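Local structure of ADP-ribosylating toxin CARDS (Mycoplasma pneumoniae, 4TLV) at residues A[84-95]-A[186-197]. The protein transfers the ADP-ribosyl group from NAD(+) to multiple target proteins in vitro and causes vacuolization of mammalian cells as the main virulence factor of its bacterium. Sequence-based numbering, arbitrary orientation.
Sequences RADQHFYNARAT and QELQTQANDQPW. With ACT (acetate ion), chain N.
The Tyr90 ring takes the edge of Trp197 on one face in a T-shaped stack, planes at 78° and Trp197 CD1 3.7 Å from Tyr90 CD1. The opposite face receives Asn193, whose CB makes an off-centre CH-pi contact and whose amide runs beside the ring, planes 25° apart; Gln195 O sits at the ring edge. At the other end, Leu188 CB lies over the centre of one face of the Arg84 guanidinium, and Thr190 OG1 meets Arg84 NH1 in plane at 2.9 Å. Thr190 OG1 also donates to Ala85 O (2.7 Å), so two bonds grip this hydroxyl; Arg84 NE and NH2 both donate to Gln186 O, each bond weak. Within the mART domain, loop 186-197 runs along the type I turn Asp86-Phe89, edge strand 89-91 and the start of helix 92-104, which Asn91 N-caps. Asn193 ND2 donates to a lone pair of Gln87 O (3.0 Å), which lies in the plane of the Asn193 amide, while Asn193 N binds Phe89 O. One water joins Asn91 N to the carbonyls of Asn193 and Gln195. Trp197 N donates almost straight to Thr95 OG1 (3.0 Å, 169°), and its indole NE1 reaches Asp138 on neighbouring strand 134-138.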
loop_
_atom_site.group_PDB
_atom_site.type_symbol
_atom_site.label_atom_id
_atom_site.label_comp_id
_atom_site.label_asym_id
_atom_site.label_seq_id
_atom_site.Cartn_x
_atom_site.Cartn_y
_atom_site.Cartn_z
ATOM N N ARG A 84 6.767 12.169 -15.685
ATOM C CA ARG A 84 6.787 13.282 -14.746
ATOM C C ARG A 84 5.351 13.682 -14.467
ATOM O O ARG A 84 4.582 13.930 -15.390
ATOM C CB ARG A 84 7.576 14.494 -15.290
ATOM C CG ARG A 84 7.579 15.719 -14.375
ATOM C CD ARG A 84 8.410 16.908 -14.964
ATOM N NE ARG A 84 8.206 17.037 -16.409
ATOM C CZ ARG A 84 7.123 17.564 -16.973
ATOM N NH1 ARG A 84 6.138 18.058 -16.218
ATOM N NH2 ARG A 84 7.018 17.591 -18.298
ATOM N N ALA A 85 5.002 13.749 -13.187
ATOM C CA ALA A 85 3.652 14.128 -12.772
ATOM C C ALA A 85 3.495 15.648 -12.683
ATOM O O ALA A 85 4.454 16.358 -12.415
ATOM C CB ALA A 85 3.326 13.500 -11.435
ATOM N N ASP A 86 2.276 16.132 -12.910
ATOM C CA ASP A 86 1.991 17.564 -12.820
ATOM C C ASP A 86 0.583 17.739 -12.232
ATOM O O ASP A 86 0.006 16.770 -11.752
ATOM C CB ASP A 86 2.159 18.264 -14.187
ATOM C CG ASP A 86 1.210 17.711 -15.266
ATOM O OD1 ASP A 86 0.091 17.285 -14.918
ATOM O OD2 ASP A 86 1.567 17.739 -16.473
ATOM N N GLN A 87 0.044 18.956 -12.257
ATOM C CA GLN A 87 -1.212 19.257 -11.549
ATOM C C GLN A 87 -2.437 18.494 -12.071
ATOM O O GLN A 87 -3.484 18.496 -11.416
ATOM C CB GLN A 87 -1.502 20.771 -11.571
ATOM C CG GLN A 87 -1.926 21.239 -12.963
ATOM C CD GLN A 87 -2.237 22.738 -13.064
ATOM O OE1 GLN A 87 -1.851 23.536 -12.200
ATOM N NE2 GLN A 87 -2.938 23.122 -14.136
ATOM N N HIS A 88 -2.348 17.844 -13.232
ATOM C CA HIS A 88 -3.503 17.039 -13.636
ATOM C C HIS A 88 -3.401 15.548 -13.258
ATOM O O HIS A 88 -4.204 14.734 -13.705
ATOM C CB HIS A 88 -3.958 17.304 -15.093
ATOM C CG HIS A 88 -3.273 16.479 -16.144
ATOM N ND1 HIS A 88 -1.923 16.569 -16.408
ATOM C CD2 HIS A 88 -3.781 15.637 -17.082
ATOM C CE1 HIS A 88 -1.619 15.778 -17.427
ATOM N NE2 HIS A 88 -2.731 15.202 -17.853
ATOM N N PHE A 89 -2.425 15.224 -12.407
ATOM C CA PHE A 89 -2.287 13.888 -11.822
ATOM C C PHE A 89 -2.816 13.891 -10.376
ATOM O O PHE A 89 -2.364 14.685 -9.558
ATOM C CB PHE A 89 -0.814 13.473 -11.764
ATOM C CG PHE A 89 -0.174 13.196 -13.097
ATOM C CD1 PHE A 89 -0.064 14.194 -14.065
ATOM C CD2 PHE A 89 0.399 11.954 -13.345
ATOM C CE1 PHE A 89 0.577 13.940 -15.278
ATOM C CE2 PHE A 89 1.035 11.686 -14.559
ATOM C CZ PHE A 89 1.131 12.679 -15.517
ATOM N N TYR A 90 -3.726 12.971 -10.065
ATOM C CA TYR A 90 -4.402 12.915 -8.772
ATOM C C TYR A 90 -4.301 11.543 -8.142
ATOM O O TYR A 90 -4.393 10.537 -8.832
ATOM C CB TYR A 90 -5.897 13.193 -8.970
ATOM C CG TYR A 90 -6.139 14.570 -9.523
ATOM C CD1 TYR A 90 -6.120 14.800 -10.895
ATOM C CD2 TYR A 90 -6.358 15.649 -8.668
ATOM C CE1 TYR A 90 -6.308 16.093 -11.416
ATOM C CE2 TYR A 90 -6.555 16.936 -9.175
ATOM C CZ TYR A 90 -6.537 17.145 -10.542
ATOM O OH TYR A 90 -6.747 18.415 -11.034
ATOM N N ASN A 91 -4.182 11.502 -6.824
ATOM C CA ASN A 91 -4.117 10.211 -6.125
ATOM C C ASN A 91 -5.496 9.554 -5.920
ATOM O O ASN A 91 -6.411 10.164 -5.345
ATOM C CB ASN A 91 -3.407 10.363 -4.775
ATOM C CG ASN A 91 -3.206 9.023 -4.087
ATOM O OD1 ASN A 91 -4.006 8.631 -3.264
ATOM N ND2 ASN A 91 -2.147 8.296 -4.472
ATOM N N ALA A 92 -5.643 8.310 -6.380
ATOM C CA ALA A 92 -6.938 7.637 -6.291
ATOM C C ALA A 92 -7.358 7.438 -4.836
ATOM O O ALA A 92 -8.503 7.749 -4.461
ATOM C CB ALA A 92 -6.923 6.291 -7.060
ATOM N N ARG A 93 -6.454 6.928 -3.999
ATOM C CA ARG A 93 -6.838 6.684 -2.594
ATOM C C ARG A 93 -7.270 7.970 -1.852
ATOM O O ARG A 93 -8.308 7.983 -1.186
ATOM C CB ARG A 93 -5.735 5.943 -1.807
ATOM C CG ARG A 93 -5.773 4.398 -2.001
ATOM C CD ARG A 93 -6.532 3.685 -0.853
ATOM N NE ARG A 93 -5.780 3.849 0.381
ATOM C CZ ARG A 93 -6.160 4.580 1.424
ATOM N NH1 ARG A 93 -7.343 5.181 1.433
ATOM N NH2 ARG A 93 -5.346 4.695 2.468
ATOM N N ALA A 94 -6.487 9.041 -1.980
ATOM C CA ALA A 94 -6.797 10.280 -1.282
ATOM C C ALA A 94 -8.117 10.856 -1.803
ATOM O O ALA A 94 -8.913 11.425 -1.045
ATOM C CB ALA A 94 -5.658 11.297 -1.464
ATOM N N THR A 95 -8.329 10.729 -3.108
ATOM C CA THR A 95 -9.571 11.185 -3.715
ATOM C C THR A 95 -10.753 10.451 -3.070
ATOM O O THR A 95 -11.770 11.060 -2.724
ATOM C CB THR A 95 -9.559 10.988 -5.260
ATOM O OG1 THR A 95 -8.575 11.854 -5.840
ATOM C CG2 THR A 95 -10.937 11.316 -5.875
ATOM N N GLN A 186 10.438 17.024 -21.566
ATOM C CA GLN A 186 10.769 18.342 -21.042
ATOM C C GLN A 186 10.879 18.299 -19.522
ATOM O O GLN A 186 9.953 17.836 -18.850
ATOM C CB GLN A 186 9.697 19.356 -21.479
ATOM C CG GLN A 186 9.588 19.497 -22.999
ATOM C CD GLN A 186 8.478 20.441 -23.424
ATOM O OE1 GLN A 186 8.087 21.329 -22.668
ATOM N NE2 GLN A 186 7.961 20.255 -24.640
ATOM N N GLU A 187 12.003 18.768 -18.973
ATOM C CA GLU A 187 12.163 18.808 -17.515
ATOM C C GLU A 187 11.533 20.089 -16.990
ATOM O O GLU A 187 12.123 21.167 -17.083
ATOM C CB GLU A 187 13.640 18.746 -17.098
ATOM C CG GLU A 187 13.845 18.739 -15.579
ATOM C CD GLU A 187 12.898 17.761 -14.890
ATOM O OE1 GLU A 187 13.105 16.532 -15.035
ATOM O OE2 GLU A 187 11.934 18.222 -14.229
ATOM N N LEU A 188 10.318 19.992 -16.469
ATOM C CA LEU A 188 9.621 21.200 -16.047
ATOM C C LEU A 188 9.554 21.402 -14.532
ATOM O O LEU A 188 8.941 22.355 -14.072
ATOM C CB LEU A 188 8.223 21.236 -16.651
ATOM C CG LEU A 188 8.222 21.281 -18.178
ATOM C CD1 LEU A 188 6.777 21.272 -18.703
ATOM C CD2 LEU A 188 9.003 22.513 -18.695
ATOM N N GLN A 189 10.174 20.506 -13.769
ATOM C CA GLN A 189 10.158 20.581 -12.307
ATOM C C GLN A 189 8.754 20.818 -11.740
ATOM O O GLN A 189 8.499 21.793 -11.018
ATOM C CB GLN A 189 11.161 21.610 -11.773
ATOM C CG GLN A 189 12.583 21.346 -12.241
ATOM C CD GLN A 189 13.589 22.369 -11.706
ATOM O OE1 GLN A 189 13.275 23.550 -11.542
ATOM N NE2 GLN A 189 14.800 21.911 -11.436
ATOM N N THR A 190 7.854 19.905 -12.078
ATOM C CA THR A 190 6.474 19.943 -11.593
ATOM C C THR A 190 6.286 18.879 -10.517
ATOM O O THR A 190 7.213 18.136 -10.203
ATOM C CB THR A 190 5.487 19.671 -12.750
ATOM O OG1 THR A 190 5.840 18.444 -13.403
ATOM C CG2 THR A 190 5.530 20.791 -13.774
ATOM N N GLN A 191 5.083 18.798 -9.954
ATOM C CA GLN A 191 4.758 17.730 -9.021
ATOM C C GLN A 191 3.288 17.349 -9.188
ATOM O O GLN A 191 2.500 18.141 -9.691
ATOM C CB GLN A 191 4.997 18.187 -7.588
ATOM C CG GLN A 191 4.066 19.319 -7.175
ATOM C CD GLN A 191 4.106 19.606 -5.685
ATOM O OE1 GLN A 191 5.309 19.758 -5.145
ATOM N NE2 GLN A 191 3.060 19.685 -5.022
ATOM N N ALA A 192 2.926 16.139 -8.776
ATOM C CA ALA A 192 1.535 15.705 -8.855
ATOM C C ALA A 192 0.674 16.636 -8.005
ATOM O O ALA A 192 1.165 17.245 -7.063
ATOM C CB ALA A 192 1.392 14.266 -8.385
ATOM N N ASN A 193 -0.607 16.743 -8.339
ATOM C CA ASN A 193 -1.517 17.539 -7.528
ATOM C C ASN A 193 -1.628 16.965 -6.104
ATOM O O ASN A 193 -1.856 15.766 -5.938
ATOM C CB ASN A 193 -2.904 17.572 -8.181
ATOM C CG ASN A 193 -3.701 18.794 -7.755
ATOM O OD1 ASN A 193 -3.761 19.112 -6.570
ATOM N ND2 ASN A 193 -4.259 19.515 -8.725
ATOM N N ASP A 194 -1.466 17.796 -5.074
ATOM C CA ASP A 194 -1.576 17.266 -3.699
ATOM C C ASP A 194 -2.997 17.290 -3.149
ATOM O O ASP A 194 -3.221 16.943 -1.990
ATOM C CB ASP A 194 -0.593 17.937 -2.709
ATOM C CG ASP A 194 -0.849 19.436 -2.515
ATOM O OD1 ASP A 194 -1.813 19.985 -3.088
ATOM O OD2 ASP A 194 -0.060 20.074 -1.774
ATOM N N GLN A 195 -3.945 17.696 -3.986
ATOM C CA GLN A 195 -5.353 17.751 -3.580
ATOM C C GLN A 195 -6.153 16.553 -4.061
ATOM O O GLN A 195 -5.832 15.954 -5.084
ATOM C CB GLN A 195 -6.013 19.004 -4.149
ATOM C CG GLN A 195 -5.157 20.233 -4.121
ATOM C CD GLN A 195 -5.548 21.143 -3.019
ATOM O OE1 GLN A 195 -6.312 22.084 -3.226
ATOM N NE2 GLN A 195 -5.020 20.890 -1.830
ATOM N N PRO A 196 -7.228 16.220 -3.336
ATOM C CA PRO A 196 -8.163 15.193 -3.807
ATOM C C PRO A 196 -8.884 15.713 -5.035
ATOM O O PRO A 196 -9.173 16.922 -5.148
ATOM C CB PRO A 196 -9.172 15.041 -2.661
ATOM C CG PRO A 196 -8.877 16.102 -1.683
ATOM C CD PRO A 196 -7.638 16.846 -2.067
ATOM N N TRP A 197 -9.171 14.811 -5.961
ATOM C CA TRP A 197 -9.849 15.191 -7.197
ATOM C C TRP A 197 -11.343 15.444 -6.972
ATOM O O TRP A 197 -11.996 14.714 -6.231
ATOM C CB TRP A 197 -9.705 14.075 -8.229
ATOM C CG TRP A 197 -10.337 14.419 -9.520
ATOM C CD1 TRP A 197 -9.787 15.157 -10.539
ATOM C CD2 TRP A 197 -11.649 14.039 -9.958
ATOM N NE1 TRP A 197 -10.688 15.263 -11.579
ATOM C CE2 TRP A 197 -11.835 14.587 -11.250
ATOM C CE3 TRP A 197 -12.684 13.299 -9.386
ATOM C CZ2 TRP A 197 -13.008 14.406 -11.976
ATOM C CZ3 TRP A 197 -13.861 13.122 -10.114
ATOM C CH2 TRP A 197 -14.005 13.679 -11.389
HETATM C C ACT N . -6.994 6.556 5.495
HETATM O O ACT N . -6.776 6.275 4.297
HETATM O OXT ACT N . -8.016 7.247 5.738
HETATM C CH3 ACT N . -6.061 6.089 6.571
HETATM O O HOH W 1 -3.996 13.983 -5.472
HETATM O O HOH W 2 -12.410 13.789 -3.664
#